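Local coordinates for peptide ABC transporter permease (Staphylococcus hominis, PDB 6EXS), which probably carries small peptides, including thioalcohol-conjugated malodour precursors of the human axilla, across the bacterial membrane, driven by protons as in other POT family transporters, at residues L21-Y32 with S125-V136. Numbering follows the deposited sequence.
Sequences LFFVEFWERFSY and SGLMKPNISNIV. With OLC ((2R)-2,3-dihydroxypropyl (9Z)-octadec-9-enoate), chain L.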
loop_
_atom_site.group_PDB
_atom_site.type_symbol
_atom_site.label_atom_id
_atom_site.label_comp_id
_atom_site.label_asym_id
_atom_site.label_seq_id
_atom_site.Cartn_x
_atom_site.Cartn_y
_atom_site.Cartn_z
ATOM N N LEU A 21 -7.286 -10.526 15.512
ATOM C CA LEU A 21 -7.056 -9.761 14.277
ATOM C C LEU A 21 -5.590 -9.401 14.027
ATOM O O LEU A 21 -5.207 -9.229 12.856
ATOM C CB LEU A 21 -7.965 -8.534 14.187
ATOM C CG LEU A 21 -9.468 -8.878 14.200
ATOM C CD1 LEU A 21 -10.307 -7.656 14.150
ATOM C CD2 LEU A 21 -9.857 -9.862 13.090
ATOM N N PHE A 22 -4.762 -9.360 15.094
ATOM C CA PHE A 22 -3.325 -9.121 14.979
ATOM C C PHE A 22 -2.696 -10.348 14.294
ATOM O O PHE A 22 -1.935 -10.173 13.344
ATOM C CB PHE A 22 -2.682 -8.851 16.359
ATOM C CG PHE A 22 -1.195 -8.558 16.340
ATOM C CD1 PHE A 22 -0.265 -9.587 16.209
ATOM C CD2 PHE A 22 -0.722 -7.261 16.512
ATOM C CE1 PHE A 22 1.105 -9.318 16.201
ATOM C CE2 PHE A 22 0.652 -6.996 16.522
ATOM C CZ PHE A 22 1.553 -8.025 16.358
ATOM N N PHE A 23 -3.041 -11.580 14.758
ATOM C CA PHE A 23 -2.550 -12.852 14.198
ATOM C C PHE A 23 -3.009 -13.011 12.749
ATOM O O PHE A 23 -2.216 -13.432 11.909
ATOM C CB PHE A 23 -3.043 -14.036 15.045
ATOM C CG PHE A 23 -2.455 -15.403 14.747
ATOM C CD1 PHE A 23 -2.930 -16.168 13.687
ATOM C CD2 PHE A 23 -1.485 -15.957 15.572
ATOM C CE1 PHE A 23 -2.438 -17.462 13.456
ATOM C CE2 PHE A 23 -0.993 -17.246 15.340
ATOM C CZ PHE A 23 -1.473 -17.991 14.286
ATOM N N VAL A 24 -4.282 -12.675 12.460
ATOM C CA VAL A 24 -4.878 -12.748 11.118
ATOM C C VAL A 24 -4.174 -11.759 10.173
ATOM O O VAL A 24 -3.727 -12.165 9.098
ATOM C CB VAL A 24 -6.417 -12.540 11.164
ATOM C CG1 VAL A 24 -7.006 -12.360 9.768
ATOM C CG2 VAL A 24 -7.109 -13.681 11.898
ATOM N N GLU A 25 -4.047 -10.476 10.584
ATOM C CA GLU A 25 -3.370 -9.442 9.787
ATOM C C GLU A 25 -1.895 -9.780 9.571
ATOM O O GLU A 25 -1.412 -9.657 8.448
ATOM C CB GLU A 25 -3.541 -8.049 10.414
ATOM C CG GLU A 25 -2.976 -6.899 9.590
ATOM C CD GLU A 25 -3.729 -6.466 8.348
ATOM O OE1 GLU A 25 -3.368 -5.403 7.796
ATOM O OE2 GLU A 25 -4.694 -7.154 7.944
ATOM N N PHE A 26 -1.191 -10.238 10.620
ATOM C CA PHE A 26 0.220 -10.627 10.483
ATOM C C PHE A 26 0.455 -11.560 9.294
ATOM O O PHE A 26 1.351 -11.296 8.500
ATOM C CB PHE A 26 0.778 -11.276 11.775
ATOM C CG PHE A 26 2.159 -11.860 11.575
ATOM C CD1 PHE A 26 3.289 -11.053 11.643
ATOM C CD2 PHE A 26 2.326 -13.206 11.267
ATOM C CE1 PHE A 26 4.563 -11.585 11.423
ATOM C CE2 PHE A 26 3.604 -13.734 11.043
ATOM C CZ PHE A 26 4.711 -12.917 11.113
ATOM N N TRP A 27 -0.338 -12.660 9.204
ATOM C CA TRP A 27 -0.232 -13.715 8.205
ATOM C C TRP A 27 -0.682 -13.299 6.811
ATOM O O TRP A 27 -0.134 -13.811 5.830
ATOM C CB TRP A 27 -0.938 -14.986 8.679
ATOM C CG TRP A 27 -0.152 -15.693 9.754
ATOM C CD1 TRP A 27 -0.482 -15.792 11.071
ATOM C CD2 TRP A 27 1.156 -16.273 9.624
ATOM N NE1 TRP A 27 0.514 -16.431 11.765
ATOM C CE2 TRP A 27 1.535 -16.739 10.901
ATOM C CE3 TRP A 27 2.029 -16.488 8.539
ATOM C CZ2 TRP A 27 2.753 -17.398 11.128
ATOM C CZ3 TRP A 27 3.237 -17.133 8.766
ATOM C CH2 TRP A 27 3.584 -17.588 10.044
ATOM N N GLU A 28 -1.623 -12.347 6.707
ATOM C CA GLU A 28 -2.041 -11.814 5.412
ATOM C C GLU A 28 -0.956 -10.865 4.893
ATOM O O GLU A 28 -0.655 -10.888 3.699
ATOM C CB GLU A 28 -3.403 -11.099 5.507
ATOM C CG GLU A 28 -3.992 -10.732 4.147
ATOM C CD GLU A 28 -3.498 -9.431 3.542
ATOM O OE1 GLU A 28 -3.261 -9.392 2.313
ATOM O OE2 GLU A 28 -3.335 -8.452 4.303
ATOM N N ARG A 29 -0.384 -10.026 5.780
ATOM C CA ARG A 29 0.682 -9.100 5.411
ATOM C C ARG A 29 2.011 -9.830 5.127
ATOM O O ARG A 29 2.728 -9.437 4.202
ATOM C CB ARG A 29 0.830 -7.970 6.438
ATOM C CG ARG A 29 -0.408 -7.072 6.577
ATOM C CD ARG A 29 -0.575 -6.058 5.450
ATOM N NE ARG A 29 -1.205 -6.678 4.288
ATOM C CZ ARG A 29 -1.273 -6.141 3.078
ATOM N NH1 ARG A 29 -0.753 -4.941 2.842
ATOM N NH2 ARG A 29 -1.878 -6.792 2.092
ATOM N N PHE A 30 2.313 -10.913 5.906
ATOM C CA PHE A 30 3.472 -11.792 5.735
ATOM C C PHE A 30 3.412 -12.382 4.319
ATOM O O PHE A 30 4.367 -12.260 3.542
ATOM C CB PHE A 30 3.430 -12.937 6.774
ATOM C CG PHE A 30 4.489 -14.006 6.608
ATOM C CD1 PHE A 30 4.282 -15.093 5.759
ATOM C CD2 PHE A 30 5.684 -13.939 7.316
ATOM C CE1 PHE A 30 5.275 -16.069 5.583
ATOM C CE2 PHE A 30 6.671 -14.924 7.147
ATOM C CZ PHE A 30 6.462 -15.977 6.277
ATOM N N SER A 31 2.279 -13.022 3.991
ATOM C CA SER A 31 2.084 -13.662 2.703
ATOM C C SER A 31 1.967 -12.647 1.557
ATOM O O SER A 31 2.478 -12.937 0.468
ATOM C CB SER A 31 0.914 -14.633 2.757
ATOM O OG SER A 31 -0.285 -13.992 3.154
ATOM N N TYR A 32 1.374 -11.443 1.800
ATOM C CA TYR A 32 1.285 -10.414 0.754
ATOM C C TYR A 32 2.648 -9.875 0.395
ATOM O O TYR A 32 2.976 -9.828 -0.793
ATOM C CB TYR A 32 0.373 -9.235 1.124
ATOM C CG TYR A 32 0.456 -8.072 0.144
ATOM C CD1 TYR A 32 -0.106 -8.161 -1.129
ATOM C CD2 TYR A 32 1.100 -6.884 0.491
ATOM C CE1 TYR A 32 -0.011 -7.109 -2.040
ATOM C CE2 TYR A 32 1.195 -5.822 -0.410
ATOM C CZ TYR A 32 0.641 -5.941 -1.677
ATOM O OH TYR A 32 0.698 -4.885 -2.562
ATOM N N SER A 125 -8.198 -8.195 -1.397
ATOM C CA SER A 125 -7.616 -7.078 -0.631
ATOM C C SER A 125 -8.574 -5.874 -0.504
ATOM O O SER A 125 -8.685 -5.295 0.574
ATOM C CB SER A 125 -6.268 -6.649 -1.203
ATOM O OG SER A 125 -5.349 -7.734 -1.232
ATOM N N GLY A 126 -9.298 -5.546 -1.568
ATOM C CA GLY A 126 -10.289 -4.476 -1.529
ATOM C C GLY A 126 -11.403 -4.787 -0.556
ATOM O O GLY A 126 -11.941 -3.880 0.074
ATOM N N LEU A 127 -11.713 -6.088 -0.382
ATOM C CA LEU A 127 -12.736 -6.584 0.540
ATOM C C LEU A 127 -12.219 -6.729 1.980
ATOM O O LEU A 127 -12.930 -6.393 2.927
ATOM C CB LEU A 127 -13.302 -7.932 0.055
ATOM C CG LEU A 127 -14.300 -7.911 -1.101
ATOM C CD1 LEU A 127 -14.568 -9.312 -1.587
ATOM C CD2 LEU A 127 -15.623 -7.274 -0.681
ATOM N N MET A 128 -11.004 -7.257 2.144
ATOM C CA MET A 128 -10.429 -7.486 3.451
ATOM C C MET A 128 -9.792 -6.254 4.074
ATOM O O MET A 128 -10.077 -5.980 5.243
ATOM C CB MET A 128 -9.433 -8.655 3.413
ATOM C CG MET A 128 -9.123 -9.223 4.776
ATOM S SD MET A 128 -7.808 -10.440 4.683
ATOM C CE MET A 128 -7.374 -10.576 6.399
ATOM N N LYS A 129 -8.891 -5.552 3.338
ATOM C CA LYS A 129 -8.101 -4.417 3.856
ATOM C C LYS A 129 -8.893 -3.325 4.604
ATOM O O LYS A 129 -8.579 -3.124 5.780
ATOM C CB LYS A 129 -7.240 -3.767 2.777
ATOM C CG LYS A 129 -5.775 -3.781 3.079
ATOM C CD LYS A 129 -5.040 -4.368 1.905
ATOM C CE LYS A 129 -3.627 -3.891 1.904
ATOM N NZ LYS A 129 -2.804 -4.623 0.915
ATOM N N PRO A 130 -9.878 -2.595 4.015
ATOM C CA PRO A 130 -10.528 -1.533 4.789
ATOM C C PRO A 130 -11.447 -2.036 5.898
ATOM O O PRO A 130 -11.682 -1.328 6.879
ATOM C CB PRO A 130 -11.295 -0.752 3.718
ATOM C CG PRO A 130 -11.608 -1.756 2.681
ATOM C CD PRO A 130 -10.418 -2.647 2.638
ATOM N N ASN A 131 -11.942 -3.271 5.743
ATOM C CA ASN A 131 -12.933 -3.881 6.613
ATOM C C ASN A 131 -12.373 -4.471 7.895
ATOM O O ASN A 131 -13.030 -4.319 8.931
ATOM C CB ASN A 131 -13.767 -4.861 5.823
ATOM C CG ASN A 131 -14.626 -4.064 4.861
ATOM O OD1 ASN A 131 -15.128 -2.977 5.198
ATOM N ND2 ASN A 131 -14.722 -4.495 3.623
ATOM N N ILE A 132 -11.155 -5.046 7.865
ATOM C CA ILE A 132 -10.465 -5.548 9.072
ATOM C C ILE A 132 -10.143 -4.357 10.008
ATOM O O ILE A 132 -10.293 -4.483 11.227
ATOM C CB ILE A 132 -9.211 -6.442 8.751
ATOM C CG1 ILE A 132 -8.610 -7.068 10.039
ATOM C CG2 ILE A 132 -8.154 -5.703 7.930
ATOM C CD1 ILE A 132 -7.973 -8.455 9.899
ATOM N N SER A 133 -9.758 -3.196 9.409
ATOM C CA SER A 133 -9.395 -1.952 10.090
ATOM C C SER A 133 -10.592 -1.395 10.831
ATOM O O SER A 133 -10.473 -0.967 11.981
ATOM C CB SER A 133 -8.883 -0.930 9.080
ATOM O OG SER A 133 -7.560 -0.531 9.389
ATOM N N ASN A 134 -11.750 -1.425 10.164
ATOM C CA ASN A 134 -13.030 -0.981 10.667
ATOM C C ASN A 134 -13.435 -1.794 11.909
ATOM O O ASN A 134 -13.812 -1.196 12.925
ATOM C CB ASN A 134 -14.065 -1.099 9.559
ATOM C CG ASN A 134 -15.332 -0.363 9.847
ATOM O OD1 ASN A 134 -16.138 -0.780 10.678
ATOM N ND2 ASN A 134 -15.527 0.755 9.172
ATOM N N ILE A 135 -13.333 -3.148 11.832
ATOM C CA ILE A 135 -13.655 -4.077 12.933
ATOM C C ILE A 135 -12.838 -3.735 14.181
ATOM O O ILE A 135 -13.418 -3.609 15.255
ATOM C CB ILE A 135 -13.545 -5.576 12.510
ATOM C CG1 ILE A 135 -14.633 -5.931 11.464
ATOM C CG2 ILE A 135 -13.637 -6.513 13.725
ATOM C CD1 ILE A 135 -14.319 -7.167 10.583
ATOM N N VAL A 136 -11.514 -3.524 14.010
ATOM C CA VAL A 136 -10.545 -3.144 15.058
ATOM C C VAL A 136 -11.041 -1.920 15.862
ATOM O O VAL A 136 -11.124 -1.993 17.089
ATOM C CB VAL A 136 -9.121 -2.932 14.471
ATOM C CG1 VAL A 136 -8.193 -2.267 15.478
ATOM C CG2 VAL A 136 -8.524 -4.245 13.977
HETATM C C24 OLC L . 2.119 -4.267 23.783
HETATM C C5 OLC L . 4.805 -10.872 19.420
HETATM C C4 OLC L . 4.072 -9.786 20.183
HETATM C C3 OLC L . 2.802 -9.319 19.495
HETATM C C2 OLC L . 1.980 -8.325 20.312
HETATM C C21 OLC L . 3.448 -5.353 21.952
HETATM C C1 OLC L . 2.577 -6.950 20.398
HETATM C C22 OLC L . 2.486 -4.249 22.316
HETATM O O19 OLC L . 2.945 -6.304 19.451
HETATM O O25 OLC L . 1.365 -3.116 24.131
HETATM O O23 OLC L . 3.088 -2.996 21.982
HETATM O O20 OLC L . 2.650 -6.528 21.670
#
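Glu28 OE2 receives Arg29 NE at 2.8 Å, and Arg29 also meets Lys129 of the facing helix. The arginine holds its neighbour side-on. Its NH2 donates almost straight (170°) to the syn lone pair of Glu28 OE1, within the guanidinium plane. A second bond, from NH2 to OE2, is weak. The Glu28 carboxylate thus lies at the guanidinium edge, while Lys129 CE sits over one guanidinium face. The Arg29 chain, bent at its second and third torsions, crosses the lysine at about a right angle. Lys129 NZ is modelled 2.6 Å from Arg29 NH2. Both are donors, so this is no hydrogen bond, and the exact spacing is doubtful. NZ also stands over the face of the Tyr32 ring in a cation-pi contact, 4.4 Å from the centroid and 11° off the normal; its closeness is equally doubtful.

Toward Leu21 and Ile135 the contact is mostly apolar. With CG anti to the backbone N (chi1 -170°), Glu28 runs past Met128 in the opposite direction, its CG 3.9 Å from Met128 SD. Met128 CE reaches Val24 CG1. Ile132 CD1 lies 4.0 Å from both Val24 CG1 and Leu21 CD2, and Glu25 OE2 lies against its CG2 methyl. Leu21 CD1 packs on Ile135 CG2 at 3.5 Å and also meets Val136 CG2.

The helices run nearly antiparallel, and the axes of the two segments come within 11.5 Å. Ile70 of helix 56-72 touches both Tyr32 and Lys129. Glu25, Glu28 and Arg29 form the ExxER motif of POT transporters, and Arg29 is about 5 Å from the bound conjugated peptide. A buried Glu28-Arg29 salt bridge, its arginine near the ligand, is consistent with the coupling of proton and peptide movement attributed to this motif in relatives.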